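Local coordinates for proline iminopeptidase (Streptomyces halstedii, PDB 3WMR), which is an amidohydrolase of the alpha/beta hydrolase fold with a hydrophobic tunnel for polyketide substrates, probably able to release N-terminal proline from peptides, at residues Q31-Y36 with G86-P91; V77-L82 with D105-L110; V260-H265 with V283-L288. All blocks are in the same frame, centred on the assembly; numbering follows the deposited sequence.

Interaction 1: residues Q31-Y36 with G86-P91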
loop_
_atom_site.group_PDB
_atom_site.type_symbol
_atom_site.label_atom_id
_atom_site.label_comp_id
_atom_site.label_asym_id
_atom_site.label_seq_id
_atom_site.Cartn_x
_atom_site.Cartn_y
_atom_site.Cartn_z
ATOM N N GLN A 31 21.580 -10.095 5.342
ATOM C CA GLN A 31 22.641 -9.621 4.464
ATOM C C GLN A 31 22.407 -8.198 3.916
ATOM O O GLN A 31 23.341 -7.574 3.415
ATOM C CB GLN A 31 22.760 -10.619 3.308
ATOM C CG GLN A 31 23.836 -10.342 2.275
ATOM C CD GLN A 31 23.739 -11.292 1.099
ATOM O OE1 GLN A 31 23.117 -12.352 1.198
ATOM N NE2 GLN A 31 24.343 -10.916 -0.026
ATOM N N TYR A 32 21.178 -7.687 4.009
ATOM C CA TYR A 32 20.810 -6.416 3.357
ATOM C C TYR A 32 20.402 -5.361 4.377
ATOM O O TYR A 32 20.433 -5.622 5.576
ATOM C CB TYR A 32 19.677 -6.650 2.346
ATOM C CG TYR A 32 19.870 -7.885 1.488
ATOM C CD1 TYR A 32 20.812 -7.903 0.459
ATOM C CD2 TYR A 32 19.113 -9.034 1.708
ATOM C CE1 TYR A 32 20.998 -9.028 -0.321
ATOM C CE2 TYR A 32 19.287 -10.164 0.923
ATOM C CZ TYR A 32 20.227 -10.156 -0.087
ATOM O OH TYR A 32 20.403 -11.287 -0.865
ATOM N N ARG A 33 20.027 -4.177 3.890
ATOM C CA ARG A 33 19.608 -3.052 4.731
ATOM C C ARG A 33 18.158 -2.642 4.428
ATOM O O ARG A 33 17.749 -2.615 3.262
ATOM C CB ARG A 33 20.508 -1.839 4.479
ATOM C CG ARG A 33 22.008 -2.108 4.530
ATOM C CD ARG A 33 22.498 -2.473 5.921
ATOM N NE ARG A 33 22.208 -1.421 6.894
ATOM C CZ ARG A 33 22.511 -1.486 8.186
ATOM N NH1 ARG A 33 23.139 -2.547 8.679
ATOM N NH2 ARG A 33 22.186 -0.480 8.990
ATOM N N THR A 34 17.403 -2.302 5.474
ATOM C CA THR A 34 16.051 -1.743 5.338
ATOM C C THR A 34 16.057 -0.312 5.846
ATOM O O THR A 34 16.421 -0.075 6.994
ATOM C CB THR A 34 15.018 -2.534 6.169
ATOM O OG1 THR A 34 14.964 -3.888 5.715
ATOM C CG2 THR A 34 13.625 -1.911 6.063
ATOM N N TRP A 35 15.625 0.628 5.009
ATOM C CA TRP A 35 15.596 2.050 5.359
ATOM C C TRP A 35 14.279 2.449 6.011
ATOM O O TRP A 35 13.201 2.056 5.549
ATOM C CB TRP A 35 15.801 2.915 4.117
ATOM C CG TRP A 35 15.923 4.385 4.421
ATOM C CD1 TRP A 35 17.083 5.083 4.675
ATOM C CD2 TRP A 35 14.855 5.338 4.518
ATOM N NE1 TRP A 35 16.794 6.405 4.931
ATOM C CE2 TRP A 35 15.437 6.590 4.831
ATOM C CE3 TRP A 35 13.464 5.257 4.370
ATOM C CZ2 TRP A 35 14.672 7.749 5.004
ATOM C CZ3 TRP A 35 12.708 6.405 4.539
ATOM C CH2 TRP A 35 13.315 7.641 4.860
ATOM N N TYR A 36 14.377 3.275 7.054
ATOM C CA TYR A 36 13.215 3.713 7.839
ATOM C C TYR A 36 13.317 5.180 8.241
ATOM O O TYR A 36 14.365 5.818 8.124
ATOM C CB TYR A 36 13.088 2.865 9.114
ATOM C CG TYR A 36 14.121 3.252 10.156
ATOM C CD1 TYR A 36 15.393 2.688 10.137
ATOM C CD2 TYR A 36 13.841 4.213 11.127
ATOM C CE1 TYR A 36 16.357 3.056 11.061
ATOM C CE2 TYR A 36 14.799 4.589 12.056
ATOM C CZ TYR A 36 16.055 4.004 12.014
ATOM O OH TYR A 36 17.015 4.350 12.925
ATOM N N GLY A 86 15.370 3.711 -0.124
ATOM C CA GLY A 86 16.584 3.775 0.679
ATOM C C GLY A 86 17.114 2.423 1.100
ATOM O O GLY A 86 18.190 2.344 1.688
ATOM N N SER A 87 16.364 1.357 0.822
ATOM C CA SER A 87 16.789 0.002 1.175
ATOM C C SER A 87 17.712 -0.563 0.098
ATOM O O SER A 87 17.927 0.073 -0.923
ATOM C CB SER A 87 15.564 -0.886 1.385
ATOM O OG SER A 87 14.726 -0.313 2.387
ATOM N N THR A 88 18.264 -1.751 0.336
ATOM C CA THR A 88 19.165 -2.385 -0.626
ATOM C C THR A 88 18.423 -2.669 -1.942
ATOM O O THR A 88 17.340 -3.257 -1.940
ATOM C CB THR A 88 19.757 -3.707 -0.073
ATOM O OG1 THR A 88 20.270 -3.496 1.249
ATOM C CG2 THR A 88 20.887 -4.233 -0.966
ATOM N N HIS A 89 19.008 -2.225 -3.054
ATOM C CA HIS A 89 18.518 -2.563 -4.391
ATOM C C HIS A 89 19.171 -3.852 -4.838
ATOM O O HIS A 89 20.359 -4.050 -4.623
ATOM C CB HIS A 89 18.831 -1.445 -5.376
ATOM C CG HIS A 89 18.101 -0.179 -5.076
ATOM N ND1 HIS A 89 17.169 0.363 -5.931
ATOM C CD2 HIS A 89 18.134 0.631 -3.993
ATOM C CE1 HIS A 89 16.670 1.461 -5.394
ATOM N NE2 HIS A 89 17.242 1.648 -4.219
ATOM N N LEU A 90 18.380 -4.740 -5.431
ATOM C CA LEU A 90 18.878 -6.011 -5.933
ATOM C C LEU A 90 18.373 -6.220 -7.364
ATOM O O LEU A 90 17.570 -7.121 -7.616
ATOM C CB LEU A 90 18.422 -7.164 -5.034
ATOM C CG LEU A 90 18.789 -7.102 -3.547
ATOM C CD1 LEU A 90 17.978 -6.055 -2.800
ATOM C CD2 LEU A 90 18.583 -8.464 -2.895
ATOM N N PRO A 91 18.855 -5.393 -8.313
ATOM C CA PRO A 91 18.388 -5.475 -9.704
ATOM C C PRO A 91 18.506 -6.868 -10.322
ATOM O O PRO A 91 17.695 -7.217 -11.170
ATOM C CB PRO A 91 19.302 -4.495 -10.449
ATOM C CG PRO A 91 19.817 -3.566 -9.411
ATOM C CD PRO A 91 19.903 -4.369 -8.145
#
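S87 OG is engaged twice, as acceptor and as donor: it accepts the backbone N-H of W35, with W35 N at 2.9 Å from S87 OG and the bond almost straight at 176°, while it donates to the carbonyl O of D80. The loop is thereby tied to two neighbouring strands through one hydroxyl, which lies beside its own backbone N (chi1 -57°). The next residue does a similar job one step along. R33 N reaches T88 OG1 at 2.7 Å, and T88 N returns a bond to R33 O at 3.1 Å, so the T88 backbone and side chain together hold both the backbone N-H and the carbonyl of R33. The torsion that sets OG1 beside T88 N (chi1 -49°) turns the methyl CG2 toward Y32, where it comes to 3.9 Å from Y32 CD1.

Beyond T88 the contact becomes apolar. L90 CD2 sits over one face of the Y32 ring, 3.6 Å from Y32 CE1 and offset toward the rim in a CH-pi contact; Q31 CB lies over the opposite face, so the ring is sandwiched. At the other end G86, without a side chain, packs its backbone on W35, with G86 C only 3.3 Å from W35 CB. R33 bends away at chi2 and chi3, and its NH2 bonds to T26.

The two segments run in roughly opposed directions, yet 86-91 is irregular loop. It follows strand 76-80 and precedes helix 100-113, lying along strand 32-39, one of the antiparallel N-terminal strands of the alpha/beta hydrolase sheet, with strand 23-29 on its other side.

Interaction 2: residues V77-L82 with D105-L110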
loop_
_atom_site.group_PDB
_atom_site.type_symbol
_atom_site.label_atom_id
_atom_site.label_comp_id
_atom_site.label_asym_id
_atom_site.label_seq_id
_atom_site.Cartn_x
_atom_site.Cartn_y
_atom_site.Cartn_z
ATOM N N VAL A 77 5.941 5.574 11.717
ATOM C CA VAL A 77 7.097 4.925 11.126
ATOM C C VAL A 77 6.866 4.682 9.639
ATOM O O VAL A 77 6.029 3.837 9.260
ATOM C CB VAL A 77 7.426 3.589 11.822
ATOM C CG1 VAL A 77 8.648 2.934 11.185
ATOM C CG2 VAL A 77 7.646 3.807 13.320
ATOM N N HIS A 78 7.569 5.462 8.803
ATOM C CA HIS A 78 7.640 5.194 7.364
ATOM C C HIS A 78 8.838 4.304 7.101
ATOM O O HIS A 78 9.858 4.440 7.771
ATOM C CB HIS A 78 7.820 6.469 6.538
ATOM C CG HIS A 78 6.600 7.328 6.462
ATOM N ND1 HIS A 78 6.229 8.183 7.477
ATOM C CD2 HIS A 78 5.692 7.500 5.476
ATOM C CE1 HIS A 78 5.131 8.827 7.128
ATOM N NE2 HIS A 78 4.785 8.431 5.919
ATOM N N TYR A 79 8.717 3.391 6.141
ATOM C CA TYR A 79 9.888 2.656 5.660
ATOM C C TYR A 79 9.784 2.192 4.203
ATOM O O TYR A 79 8.698 2.044 3.659
ATOM C CB TYR A 79 10.231 1.491 6.595
ATOM C CG TYR A 79 9.485 0.183 6.382
ATOM C CD1 TYR A 79 8.241 -0.044 6.973
ATOM C CD2 TYR A 79 10.059 -0.864 5.646
ATOM C CE1 TYR A 79 7.578 -1.256 6.814
ATOM C CE2 TYR A 79 9.396 -2.079 5.481
ATOM C CZ TYR A 79 8.153 -2.270 6.066
ATOM O OH TYR A 79 7.477 -3.473 5.913
ATOM N N ASP A 80 10.944 1.985 3.585
ATOM C CA ASP A 80 11.031 1.469 2.225
ATOM C C ASP A 80 11.319 -0.001 2.306
ATOM O O ASP A 80 12.306 -0.414 2.897
ATOM C CB ASP A 80 12.169 2.118 1.448
ATOM C CG ASP A 80 11.897 3.555 1.101
ATOM O OD1 ASP A 80 10.722 3.985 1.090
ATOM O OD2 ASP A 80 12.883 4.249 0.833
ATOM N N GLN A 81 10.443 -0.792 1.714
ATOM C CA GLN A 81 10.634 -2.228 1.616
ATOM C C GLN A 81 11.854 -2.592 0.758
ATOM O O GLN A 81 12.310 -1.811 -0.075
ATOM C CB GLN A 81 9.345 -2.873 1.098
ATOM C CG GLN A 81 8.218 -2.741 2.114
ATOM C CD GLN A 81 6.830 -2.885 1.523
ATOM O OE1 GLN A 81 6.581 -3.755 0.687
ATOM N NE2 GLN A 81 5.901 -2.061 2.004
ATOM N N LEU A 82 12.390 -3.783 0.986
ATOM C CA LEU A 82 13.613 -4.210 0.302
ATOM C C LEU A 82 13.409 -4.199 -1.197
ATOM O O LEU A 82 12.397 -4.682 -1.685
ATOM C CB LEU A 82 14.014 -5.616 0.736
ATOM C CG LEU A 82 15.341 -6.151 0.180
ATOM C CD1 LEU A 82 16.518 -5.405 0.799
ATOM C CD2 LEU A 82 15.469 -7.648 0.426
ATOM N N ASP A 105 9.138 -11.185 6.541
ATOM C CA ASP A 105 10.342 -11.345 7.344
ATOM C C ASP A 105 11.000 -9.998 7.572
ATOM O O ASP A 105 11.502 -9.747 8.657
ATOM C CB ASP A 105 11.342 -12.286 6.658
ATOM C CG ASP A 105 10.923 -13.746 6.711
ATOM O OD1 ASP A 105 10.106 -14.114 7.577
ATOM O OD2 ASP A 105 11.428 -14.539 5.880
ATOM N N GLU A 106 10.992 -9.142 6.550
ATOM C CA GLU A 106 11.514 -7.782 6.666
ATOM C C GLU A 106 10.715 -6.929 7.660
ATOM O O GLU A 106 11.294 -6.201 8.463
ATOM C CB GLU A 106 11.528 -7.080 5.294
ATOM C CG GLU A 106 12.068 -5.662 5.361
ATOM C CD GLU A 106 12.061 -4.924 4.039
ATOM O OE1 GLU A 106 11.043 -4.956 3.299
ATOM O OE2 GLU A 106 13.083 -4.268 3.753
ATOM N N LEU A 107 9.392 -6.989 7.591
ATOM C CA LEU A 107 8.569 -6.231 8.527
ATOM C C LEU A 107 8.828 -6.700 9.966
ATOM O O LEU A 107 9.041 -5.874 10.851
ATOM C CB LEU A 107 7.079 -6.321 8.157
ATOM C CG LEU A 107 6.074 -5.780 9.170
ATOM C CD1 LEU A 107 6.306 -4.306 9.468
ATOM C CD2 LEU A 107 4.652 -6.002 8.686
ATOM N N ASP A 108 8.811 -8.016 10.195
ATOM C CA ASP A 108 9.125 -8.573 11.523
ATOM C C ASP A 108 10.503 -8.098 11.989
ATOM O O ASP A 108 10.651 -7.628 13.114
ATOM C CB ASP A 108 9.094 -10.106 11.514
ATOM C CG ASP A 108 7.692 -10.660 11.574
ATOM O OD1 ASP A 108 6.793 -10.001 12.147
ATOM O OD2 ASP A 108 7.483 -11.761 11.054
ATOM N N ASN A 109 11.502 -8.211 11.114
ATOM C CA ASN A 109 12.853 -7.758 11.442
ATOM C C ASN A 109 12.848 -6.285 11.830
ATOM O O ASN A 109 13.481 -5.906 12.817
ATOM C CB ASN A 109 13.839 -8.007 10.289
ATOM C CG ASN A 109 15.215 -7.407 10.553
ATOM O OD1 ASN A 109 15.584 -6.364 9.995
ATOM N ND2 ASN A 109 15.971 -8.050 11.418
ATOM N N LEU A 110 12.113 -5.462 11.083
ATOM C CA LEU A 110 12.086 -4.017 11.343
ATOM C C LEU A 110 11.456 -3.661 12.696
ATOM O O LEU A 110 11.973 -2.820 13.434
ATOM C CB LEU A 110 11.345 -3.274 10.227
ATOM C CG LEU A 110 11.226 -1.764 10.423
ATOM C CD1 LEU A 110 12.593 -1.101 10.339
ATOM C CD2 LEU A 110 10.273 -1.171 9.394
HETATM O O HOH W 1 8.484 -5.410 4.389
#
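Y79 leaves strand 76-80 toward L110 and L107 of helix 100-113, and each atom of its side chain has a neighbour there. CB starts 3.9 Å from L110 CD2. CG lies between the backbone N and the carbonyl carbon (chi1 85°), which sends the ring out to the helix; CG and CD1 come closer, with L110 CD2 3.4 Å from Y79 CD1. That methyl stands over one ring face, toward the rim, as a CH-pi contact. Farther out, Y79 CE1 meets L107 CD1 at 4.2 Å, and on the other flank CE2 has E106 OE1 at its edge. The tip, OH, rests 3.6 Å from L107 CB and donates to a water at 2.7 Å from Y79 OH, which donates to E106 OE1.

E106 runs past the tyrosine in the opposite direction, its chain extended and its carboxylate turned 86° to the ring. OE1 uses its syn lone pair for L82 N, 2.9 Å from E106 OE1, while OE2 takes the hydroxyl of T34. This buried carboxylate has backbone, water and hydroxyl donors, which would probably favour its charged form. A leucine in place of Y79 would probably leave the bridging water without its tyrosine donor and open a gap beneath L110 and L107.

Q81 turns its amide the other way, bonding to W127 and to the carbonyl of H53; its side chain lies about 9 Å from that of S126, the predicted nucleophile. D80-Q81 begin a sequence resembling the DQxGxGxS signature of proline iminopeptidases. The whole is a helix packed on an interior strand of the alpha/beta hydrolase sheet.

Interaction 3: residues V260-H265 with V283-L288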
loop_
_atom_site.group_PDB
_atom_site.type_symbol
_atom_site.label_atom_id
_atom_site.label_comp_id
_atom_site.label_asym_id
_atom_site.label_seq_id
_atom_site.Cartn_x
_atom_site.Cartn_y
_atom_site.Cartn_z
ATOM N N VAL A 260 -11.320 -1.041 7.184
ATOM C CA VAL A 260 -11.208 -0.967 5.735
ATOM C C VAL A 260 -11.522 0.463 5.322
ATOM O O VAL A 260 -12.588 0.976 5.661
ATOM C CB VAL A 260 -12.188 -1.916 5.030
ATOM C CG1 VAL A 260 -12.110 -1.744 3.513
ATOM C CG2 VAL A 260 -11.908 -3.362 5.432
ATOM N N LEU A 261 -10.586 1.093 4.618
ATOM C CA LEU A 261 -10.721 2.479 4.198
ATOM C C LEU A 261 -10.397 2.534 2.723
ATOM O O LEU A 261 -9.282 2.196 2.323
ATOM C CB LEU A 261 -9.767 3.381 4.983
ATOM C CG LEU A 261 -9.927 4.905 4.789
ATOM C CD1 LEU A 261 -9.541 5.613 6.078
ATOM C CD2 LEU A 261 -9.109 5.455 3.629
ATOM N N ILE A 262 -11.378 2.948 1.922
ATOM C CA ILE A 262 -11.191 3.108 0.492
ATOM C C ILE A 262 -11.772 4.446 0.075
ATOM O O ILE A 262 -12.498 5.109 0.853
ATOM C CB ILE A 262 -11.856 1.963 -0.318
ATOM C CG1 ILE A 262 -13.366 1.922 -0.045
ATOM C CG2 ILE A 262 -11.241 0.605 0.023
ATOM C CD1 ILE A 262 -14.129 1.003 -0.965
ATOM N N GLY A 263 -11.424 4.871 -1.135
ATOM C CA GLY A 263 -12.092 6.022 -1.761
ATOM C C GLY A 263 -13.307 5.554 -2.538
ATOM O O GLY A 263 -13.333 4.424 -3.018
ATOM N N ARG A 264 -14.313 6.420 -2.677
ATOM C CA ARG A 264 -15.510 6.097 -3.468
ATOM C C ARG A 264 -15.123 5.741 -4.913
ATOM O O ARG A 264 -15.671 4.803 -5.498
ATOM C CB ARG A 264 -16.520 7.266 -3.428
ATOM C CG ARG A 264 -17.807 7.088 -4.252
ATOM C CD ARG A 264 -18.554 5.781 -3.945
ATOM N NE ARG A 264 -19.318 5.811 -2.687
ATOM C CZ ARG A 264 -19.676 4.740 -1.963
ATOM N NH1 ARG A 264 -19.332 3.497 -2.320
ATOM N NH2 ARG A 264 -20.371 4.916 -0.843
ATOM N N HIS A 265 -14.142 6.468 -5.449
ATOM C CA HIS A 265 -13.662 6.291 -6.829
ATOM C C HIS A 265 -12.441 5.349 -6.947
ATOM O O HIS A 265 -11.824 5.255 -8.001
ATOM C CB HIS A 265 -13.321 7.670 -7.408
ATOM C CG HIS A 265 -14.444 8.655 -7.297
ATOM N ND1 HIS A 265 -14.368 9.791 -6.515
ATOM C CD2 HIS A 265 -15.682 8.660 -7.848
ATOM C CE1 HIS A 265 -15.505 10.458 -6.601
ATOM N NE2 HIS A 265 -16.320 9.794 -7.402
ATOM N N VAL A 283 -14.376 -5.645 12.223
ATOM C CA VAL A 283 -14.019 -4.826 11.070
ATOM C C VAL A 283 -14.983 -3.688 10.809
ATOM O O VAL A 283 -16.203 -3.854 10.879
ATOM C CB VAL A 283 -13.869 -5.684 9.795
ATOM C CG1 VAL A 283 -15.203 -6.339 9.395
ATOM C CG2 VAL A 283 -13.281 -4.854 8.647
ATOM N N ARG A 284 -14.421 -2.528 10.497
ATOM C CA ARG A 284 -15.224 -1.346 10.217
ATOM C C ARG A 284 -14.867 -0.785 8.843
ATOM O O ARG A 284 -13.763 -0.991 8.357
ATOM C CB ARG A 284 -15.072 -0.322 11.341
ATOM C CG ARG A 284 -13.719 0.338 11.443
ATOM C CD ARG A 284 -13.579 1.111 12.753
ATOM N NE ARG A 284 -13.294 0.229 13.891
ATOM C CZ ARG A 284 -12.944 0.657 15.107
ATOM N NH1 ARG A 284 -12.837 1.961 15.370
ATOM N NH2 ARG A 284 -12.715 -0.225 16.072
ATOM N N TYR A 285 -15.834 -0.103 8.229
ATOM C CA TYR A 285 -15.808 0.290 6.828
ATOM C C TYR A 285 -15.947 1.809 6.654
ATOM O O TYR A 285 -16.903 2.423 7.162
ATOM C CB TYR A 285 -16.978 -0.415 6.136
ATOM C CG TYR A 285 -17.027 -0.332 4.622
ATOM C CD1 TYR A 285 -15.878 -0.499 3.851
ATOM C CD2 TYR A 285 -18.241 -0.146 3.961
ATOM C CE1 TYR A 285 -15.930 -0.440 2.466
ATOM C CE2 TYR A 285 -18.307 -0.099 2.578
ATOM C CZ TYR A 285 -17.141 -0.252 1.836
ATOM O OH TYR A 285 -17.180 -0.209 0.472
ATOM N N GLU A 286 -15.008 2.415 5.937
ATOM C CA GLU A 286 -15.041 3.853 5.693
ATOM C C GLU A 286 -14.780 4.120 4.226
ATOM O O GLU A 286 -13.825 3.578 3.666
ATOM C CB GLU A 286 -13.960 4.556 6.520
ATOM C CG GLU A 286 -14.177 4.502 8.014
ATOM C CD GLU A 286 -15.314 5.397 8.492
ATOM O OE1 GLU A 286 -15.867 6.193 7.700
ATOM O OE2 GLU A 286 -15.642 5.294 9.688
ATOM N N VAL A 287 -15.623 4.958 3.620
ATOM C CA VAL A 287 -15.468 5.369 2.227
ATOM C C VAL A 287 -15.314 6.880 2.182
ATOM O O VAL A 287 -16.142 7.607 2.713
ATOM C CB VAL A 287 -16.678 4.950 1.376
ATOM C CG1 VAL A 287 -16.461 5.308 -0.089
ATOM C CG2 VAL A 287 -16.936 3.450 1.511
ATOM N N LEU A 288 -14.226 7.348 1.593
ATOM C CA LEU A 288 -14.002 8.765 1.443
ATOM C C LEU A 288 -14.535 9.169 0.070
ATOM O O LEU A 288 -14.008 8.785 -0.986
ATOM C CB LEU A 288 -12.538 9.110 1.661
ATOM C CG LEU A 288 -12.186 9.118 3.160
ATOM C CD1 LEU A 288 -12.222 7.714 3.753
ATOM C CD2 LEU A 288 -10.831 9.760 3.418
HETATM O O HOH W 2 -19.214 0.628 -0.640
#
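This is a parallel strand pairing at the edge of the alpha/beta hydrolase sheet: strands 258-263 and 283-288, joined through helix 270-279 in a beta-alpha-beta crossover, lie side by side with 283-288 outermost. Five backbone bonds zip them together. V260 turns both its N and its O to strand 283-288, with V260 N 2.7 Å from R284 O and V260 O 2.8 Å from E286 N; I262 repeats the pattern with E286 O and L288 N, and R264 N closes the ladder on L288 O. The last bond differs in that its donor stands 46° out of the carbonyl plane, where the chain is leaving the strand.

V260, I262 and Y285 pack against helix 270-279, with V287 on the same face. V260 CG1 meets the Y285 ring at its edge, 4.0 Å from Y285 CD1. I262 places CG1 between its backbone N and carbonyl carbon (chi1 60°), which carries CD1 to 3.6 Å from Y285 OH. On the other face L261 CG packs 3.8 Å from L288 CD1, beneath helices 295-298 and 300-312.

The end of strand 258-263 leads to D266, the predicted catalytic acid of the hydrolase triad, whose carboxylate accepts G263 N; H293, the predicted proton donor, comes after strand 283-288, so the pairing probably helps bring the two loops together. R264 folds back over the sheet edge: its NE forms a salt bridge with E289, and V287 CG1 sits over the centre of one guanidinium face, 3.8 Å from R264 CZ.

Interactions 1 and 2 adjoin, with centres 10 Å apart, and work on neighbouring strands: D80 and T34 each belong to one of them and bond into the other, which joins the two. Interaction 2 is wholly buried, a helix-on-sheet contact in which a tyrosine and a carboxylate share a water, whereas interaction 1 is partly exposed, and in it side-chain hydroxyls accept two of the strand's N-H groups beside one backbone bond. Interaction 3 lies across the chain's centre, about 32 Å from interaction 1 and 25 Å from interaction 2 between centres. At that far side of the same sheet a regular parallel ladder carries the polar bonds, and side chains mostly contribute apolar packing, buried more deeply on strand 258-263 than on the outermost strand.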